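Local coordinates for protein predicted metal-dependent hydrolase of the TIM-barrel fold (Lactobacillus casei, PDB 2QPX) that probably acts as a zinc-dependent hydrolase of the amidohydrolase family, holding two zinc ions in a TIM-barrel fold, with its substrate unknown, at residues K96-D101 / E324-A329; L111-T116 / I122-I127. All coordinates share one frame; numbering follows the deposited sequence.

Interaction 1: residues K96-D101 / E324-A329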
loop_
_atom_site.group_PDB
_atom_site.type_symbol
_atom_site.label_atom_id
_atom_site.label_comp_id
_atom_site.label_asym_id
_atom_site.label_seq_id
_atom_site.Cartn_x
_atom_site.Cartn_y
_atom_site.Cartn_z
ATOM N N LYS A 96 -19.736 5.832 -25.637
ATOM C CA LYS A 96 -20.197 5.230 -26.899
ATOM C C LYS A 96 -20.746 3.818 -26.782
ATOM O O LYS A 96 -21.409 3.346 -27.693
ATOM C CB LYS A 96 -19.096 5.278 -27.962
ATOM C CG LYS A 96 -18.705 6.704 -28.376
ATOM C CD LYS A 96 -19.847 7.488 -28.992
ATOM C CE LYS A 96 -19.348 8.896 -29.351
ATOM N NZ LYS A 96 -20.424 9.652 -30.021
ATOM N N GLU A 97 -20.498 3.120 -25.671
ATOM C CA GLU A 97 -21.067 1.778 -25.464
ATOM C C GLU A 97 -20.988 1.443 -23.982
ATOM O O GLU A 97 -20.033 1.848 -23.338
ATOM C CB GLU A 97 -20.339 0.723 -26.296
ATOM C CG GLU A 97 -21.060 -0.617 -26.339
ATOM C CD GLU A 97 -20.369 -1.668 -27.132
ATOM O OE1 GLU A 97 -19.128 -1.623 -27.223
ATOM O OE2 GLU A 97 -21.100 -2.547 -27.662
ATOM N N LEU A 98 -21.979 0.697 -23.492
ATOM C CA LEU A 98 -21.983 0.130 -22.156
ATOM C C LEU A 98 -22.015 -1.375 -22.236
ATOM O O LEU A 98 -22.848 -1.937 -22.939
ATOM C CB LEU A 98 -23.210 0.583 -21.390
ATOM C CG LEU A 98 -23.471 2.109 -21.292
ATOM C CD1 LEU A 98 -24.729 2.344 -20.414
ATOM C CD2 LEU A 98 -22.249 2.945 -20.899
ATOM N N LEU A 99 -21.135 -2.036 -21.476
ATOM C CA LEU A 99 -21.215 -3.482 -21.288
ATOM C C LEU A 99 -21.664 -3.729 -19.844
ATOM O O LEU A 99 -20.912 -3.481 -18.902
ATOM C CB LEU A 99 -19.876 -4.167 -21.589
ATOM C CG LEU A 99 -19.129 -3.738 -22.857
ATOM C CD1 LEU A 99 -17.862 -4.589 -23.088
ATOM C CD2 LEU A 99 -20.058 -3.793 -24.060
ATOM N N ILE A 100 -22.896 -4.196 -19.684
ATOM C CA ILE A 100 -23.556 -4.329 -18.398
ATOM C C ILE A 100 -23.475 -5.784 -17.892
ATOM O O ILE A 100 -23.880 -6.735 -18.573
ATOM C CB ILE A 100 -25.023 -3.907 -18.446
ATOM C CG1 ILE A 100 -25.095 -2.362 -18.603
ATOM C CG2 ILE A 100 -25.792 -4.404 -17.220
ATOM C CD1 ILE A 100 -26.484 -1.754 -18.687
ATOM N N ASP A 101 -22.912 -5.924 -16.695
ATOM C CA ASP A 101 -22.942 -7.174 -15.939
ATOM C C ASP A 101 -24.378 -7.347 -15.432
ATOM O O ASP A 101 -24.827 -6.650 -14.519
ATOM C CB ASP A 101 -21.929 -7.093 -14.794
ATOM C CG ASP A 101 -22.077 -8.205 -13.764
ATOM O OD1 ASP A 101 -22.928 -9.105 -13.846
ATOM O OD2 ASP A 101 -21.279 -8.094 -12.828
ATOM N N GLU A 324 -25.621 9.996 -12.967
ATOM C CA GLU A 324 -24.575 10.720 -12.215
ATOM C C GLU A 324 -23.383 9.842 -11.859
ATOM O O GLU A 324 -22.254 10.336 -11.805
ATOM C CB GLU A 324 -25.116 11.320 -10.918
ATOM C CG GLU A 324 -26.118 12.431 -11.096
ATOM C CD GLU A 324 -27.579 11.987 -11.250
ATOM O OE1 GLU A 324 -27.870 10.827 -11.573
ATOM O OE2 GLU A 324 -28.460 12.874 -11.137
HETATM N N MSE A 325 -23.630 8.571 -11.551
HETATM C CA MSE A 325 -22.534 7.721 -11.146
HETATM C C MSE A 325 -21.661 7.422 -12.358
HETATM O O MSE A 325 -20.440 7.331 -12.235
HETATM C CB MSE A 325 -23.036 6.444 -10.487
HETATM C CG MSE A 325 -21.940 5.520 -9.931
HETATM SE SE MSE A 325 -22.656 4.113 -8.844
HETATM C CE MSE A 325 -20.960 3.206 -8.407
ATOM N N TYR A 326 -22.290 7.224 -13.532
ATOM C CA TYR A 326 -21.526 7.093 -14.749
ATOM C C TYR A 326 -20.715 8.369 -15.055
ATOM O O TYR A 326 -19.498 8.315 -15.387
ATOM C CB TYR A 326 -22.470 6.831 -15.930
ATOM C CG TYR A 326 -22.969 5.384 -16.045
ATOM C CD1 TYR A 326 -24.103 4.942 -15.390
ATOM C CD2 TYR A 326 -22.256 4.454 -16.812
ATOM C CE1 TYR A 326 -24.525 3.631 -15.514
ATOM C CE2 TYR A 326 -22.679 3.144 -16.956
ATOM C CZ TYR A 326 -23.816 2.749 -16.321
ATOM O OH TYR A 326 -24.205 1.448 -16.499
ATOM N N GLY A 327 -21.393 9.511 -14.989
ATOM C CA GLY A 327 -20.744 10.789 -15.273
ATOM C C GLY A 327 -19.569 11.088 -14.365
ATOM O O GLY A 327 -18.534 11.591 -14.837
ATOM N N LEU A 328 -19.737 10.841 -13.070
ATOM C CA LEU A 328 -18.645 11.147 -12.128
ATOM C C LEU A 328 -17.396 10.306 -12.404
ATOM O O LEU A 328 -16.275 10.804 -12.388
ATOM C CB LEU A 328 -19.071 11.029 -10.671
ATOM C CG LEU A 328 -18.052 11.496 -9.619
ATOM C CD1 LEU A 328 -17.685 12.925 -9.849
ATOM C CD2 LEU A 328 -18.624 11.302 -8.201
ATOM N N ALA A 329 -17.607 9.036 -12.748
ATOM C CA ALA A 329 -16.510 8.156 -13.110
ATOM C C ALA A 329 -15.785 8.712 -14.300
ATOM O O ALA A 329 -14.551 8.776 -14.328
ATOM C CB ALA A 329 -17.029 6.696 -13.417
#
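A single aromatic side chain, Y326, carries this buried apolar contact between a barrel strand and a helix that arrives more than two hundred residues later in the chain. Y326 leaves the first turn of helix 323-342 and points at strand 95-101, while L98 reaches back from the opposite direction. Their CA atoms stand 10.2 Å apart, so the two backbones stay well separated and only long side chains bridge them. L98 presents both methyls to one corner of the phenol: CD2 lies 4.0 Å from CE2 of Y326, and CD1 sits 4.1 Å from the same CE2 and 4.1 Å from the Y326 OH. The approach to the ring is oblique. With CG of L98 anti to its own carbonyl carbon (chi1 -54°) and the next torsion extended (chi2 -177°), the isopropyl end is carried out from the strand to that corner. I100, two residues on along the strand, adds a lighter touch at the far end of the phenol, its CG1 4.4 Å from the Y326 OH. The hydroxyl has its polar partner on a third element: it is hydrogen-bonded to the backbone O of H20, a zinc ligand. That bond anchors the hydroxyl end, and the tyrosine thus lies next to a metal ligand, its side chain about 5 Å from that of H20 at the nearest atoms. Around this pair, strand 14-19 supplies D16 and C19 against Y326, the ring of F90 in helix 79-92 meets that of Y326 with the planes at about 55°, and V124 of strand 124-127 packs on I100; helix 54-66 meets helix 323-342 through M325 and L328.

Interaction 2: residues L111-T116 / I122-I127. With EDO (1,2-ethanediol), chain D.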
loop_
_atom_site.group_PDB
_atom_site.type_symbol
_atom_site.label_atom_id
_atom_site.label_comp_id
_atom_site.label_asym_id
_atom_site.label_seq_id
_atom_site.Cartn_x
_atom_site.Cartn_y
_atom_site.Cartn_z
ATOM N N LEU A 111 -34.355 -3.483 -16.695
ATOM C CA LEU A 111 -33.653 -4.734 -17.056
ATOM C C LEU A 111 -33.476 -4.912 -18.562
ATOM O O LEU A 111 -32.565 -5.609 -19.034
ATOM C CB LEU A 111 -34.401 -5.947 -16.490
ATOM C CG LEU A 111 -34.489 -6.002 -14.978
ATOM C CD1 LEU A 111 -35.395 -7.145 -14.541
ATOM C CD2 LEU A 111 -33.055 -6.122 -14.386
ATOM N N ASP A 112 -34.330 -4.294 -19.356
ATOM C CA ASP A 112 -34.285 -4.518 -20.770
ATOM C C ASP A 112 -33.149 -3.720 -21.394
ATOM O O ASP A 112 -33.042 -2.504 -21.207
ATOM C CB ASP A 112 -35.655 -4.172 -21.363
ATOM C CG ASP A 112 -35.759 -4.479 -22.836
ATOM O OD1 ASP A 112 -35.159 -3.789 -23.671
ATOM O OD2 ASP A 112 -36.447 -5.461 -23.180
ATOM N N LEU A 113 -32.262 -4.400 -22.113
ATOM C CA LEU A 113 -31.099 -3.737 -22.683
ATOM C C LEU A 113 -31.436 -2.820 -23.835
ATOM O O LEU A 113 -30.763 -1.811 -24.027
ATOM C CB LEU A 113 -30.066 -4.766 -23.121
ATOM C CG LEU A 113 -29.570 -5.673 -22.003
ATOM C CD1 LEU A 113 -28.557 -6.603 -22.628
ATOM C CD2 LEU A 113 -28.996 -4.834 -20.862
ATOM N N ASP A 114 -32.469 -3.165 -24.622
ATOM C CA ASP A 114 -32.922 -2.293 -25.683
ATOM C C ASP A 114 -33.510 -1.005 -25.088
ATOM O O ASP A 114 -33.259 0.081 -25.604
ATOM C CB ASP A 114 -33.971 -3.002 -26.562
ATOM C CG ASP A 114 -33.382 -4.122 -27.359
ATOM O OD1 ASP A 114 -32.374 -3.923 -28.061
ATOM O OD2 ASP A 114 -33.935 -5.220 -27.256
ATOM N N GLN A 115 -34.290 -1.115 -24.028
ATOM C CA GLN A 115 -34.802 0.065 -23.332
ATOM C C GLN A 115 -33.676 0.904 -22.749
ATOM O O GLN A 115 -33.730 2.129 -22.779
ATOM C CB GLN A 115 -35.767 -0.278 -22.214
ATOM C CG GLN A 115 -37.073 -0.897 -22.660
ATOM C CD GLN A 115 -37.942 -1.273 -21.467
ATOM O OE1 GLN A 115 -37.736 -0.810 -20.303
ATOM N NE2 GLN A 115 -38.935 -2.120 -21.741
ATOM N N THR A 116 -32.665 0.239 -22.185
ATOM C CA THR A 116 -31.511 0.971 -21.671
ATOM C C THR A 116 -30.817 1.721 -22.811
ATOM O O THR A 116 -30.466 2.889 -22.662
ATOM C CB THR A 116 -30.518 0.043 -20.972
ATOM O OG1 THR A 116 -31.197 -0.707 -19.946
ATOM C CG2 THR A 116 -29.367 0.845 -20.328
ATOM N N ILE A 122 -26.953 5.022 -26.732
ATOM C CA ILE A 122 -25.791 4.301 -27.219
ATOM C C ILE A 122 -26.051 2.812 -27.046
ATOM O O ILE A 122 -26.896 2.420 -26.256
ATOM C CB ILE A 122 -24.484 4.744 -26.485
ATOM C CG1 ILE A 122 -24.617 4.622 -24.964
ATOM C CG2 ILE A 122 -24.078 6.204 -26.895
ATOM C CD1 ILE A 122 -23.326 4.872 -24.177
ATOM N N PRO A 123 -25.301 1.979 -27.781
ATOM C CA PRO A 123 -25.481 0.536 -27.621
ATOM C C PRO A 123 -25.110 0.002 -26.238
ATOM O O PRO A 123 -24.196 0.518 -25.580
ATOM C CB PRO A 123 -24.581 -0.058 -28.697
ATOM C CG PRO A 123 -23.635 1.029 -29.069
ATOM C CD PRO A 123 -24.371 2.312 -28.869
ATOM N N VAL A 124 -25.817 -1.053 -25.840
ATOM C CA VAL A 124 -25.681 -1.678 -24.518
ATOM C C VAL A 124 -25.678 -3.189 -24.738
ATOM O O VAL A 124 -26.588 -3.718 -25.392
ATOM C CB VAL A 124 -26.855 -1.283 -23.575
ATOM C CG1 VAL A 124 -26.752 -1.990 -22.205
ATOM C CG2 VAL A 124 -26.926 0.255 -23.424
ATOM N N LYS A 125 -24.639 -3.866 -24.252
ATOM C CA LYS A 125 -24.517 -5.318 -24.374
ATOM C C LYS A 125 -24.340 -5.942 -22.988
ATOM O O LYS A 125 -24.030 -5.252 -22.006
ATOM C CB LYS A 125 -23.357 -5.697 -25.265
ATOM C CG LYS A 125 -23.366 -4.925 -26.605
ATOM C CD LYS A 125 -23.390 -5.750 -27.790
ATOM C CE LYS A 125 -23.413 -4.883 -29.059
ATOM N NZ LYS A 125 -22.495 -5.455 -30.142
ATOM N N ALA A 126 -24.546 -7.253 -22.919
ATOM C CA ALA A 126 -24.545 -8.005 -21.658
ATOM C C ALA A 126 -23.240 -8.772 -21.434
ATOM O O ALA A 126 -22.684 -9.412 -22.340
ATOM C CB ALA A 126 -25.711 -9.027 -21.665
ATOM N N ILE A 127 -22.841 -8.779 -20.174
ATOM C CA ILE A 127 -21.761 -9.608 -19.587
ATOM C C ILE A 127 -22.414 -10.682 -18.721
ATOM O O ILE A 127 -23.334 -10.405 -17.947
ATOM C CB ILE A 127 -20.773 -8.768 -18.724
ATOM C CG1 ILE A 127 -20.051 -7.695 -19.590
ATOM C CG2 ILE A 127 -19.762 -9.647 -17.938
ATOM C CD1 ILE A 127 -19.005 -8.214 -20.588
HETATM C C1 EDO D . -29.325 -3.315 -26.689
HETATM O O1 EDO D . -28.550 -4.512 -26.926
HETATM C C2 EDO D . -29.173 -2.396 -27.887
HETATM O O2 EDO D . -27.837 -1.892 -28.020
#
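The helix and second strand of a right-handed beta-alpha-beta unit, strand 95-101, helix 113-120 and strand 124-127, meet here through L113, T116, V124 and A126. L113 spans two positions along the strand with its methyls: CD2 packs on CG1 of V124 at 3.9 Å, and CD1 lies 3.9 Å from CB of A126, two residues further on. V124 answers with both branches. Its CG1 is anti to the backbone N (chi1 177°) and goes to L113, which leaves CG2 to meet CG2 of T116 at 4.0 Å, those two side chains crossing at about a right angle.

T116 is two-sided, its methyl turned to the strand and its hydroxyl to its own helix, where OG1 donates to D112 O at 2.9 Å. The backbone N of T116 grips the same carbonyl from the other face of its plane. D112 is the N-cap: its OD1 accepts from Q115 N at 2.8 Å, on the anti side of the carboxylate. A valine in place of T116 would probably leave D112 O with its backbone donor alone of the two T116 bonds, so that the first turn is held less firmly.

A molecule of 1,2-ethanediol, probably from the crystallisation liquor, sits against V124, with D114 OD1 beside its C1 carbon. Its O1 donates to V124 O at 2.6 Å, while V124 N points at its O2 over 3.1 Å in a nearly straight bond, 168° at the hydrogen.

In the fold
From the N terminus, the chain first lays down strand 14-19, which carries the zinc ligand H18 and leads straight into H20, and then strand 95-101, its neighbour in a parallel sheet. Helix 113-120 and strand 124-127 follow, and interaction 2 closes this short loop, with five residues between its segments. Interaction 1 closes a far longer one: 222 residues separate 96-101 from 324-329, and the whole of interaction 2 falls within that span. The two meet in the sheet, where I100 N and K125 O, and I100 O and I127 N, probably form hydrogen bonds. Together they tie a local crossover and a late helix to the same strand.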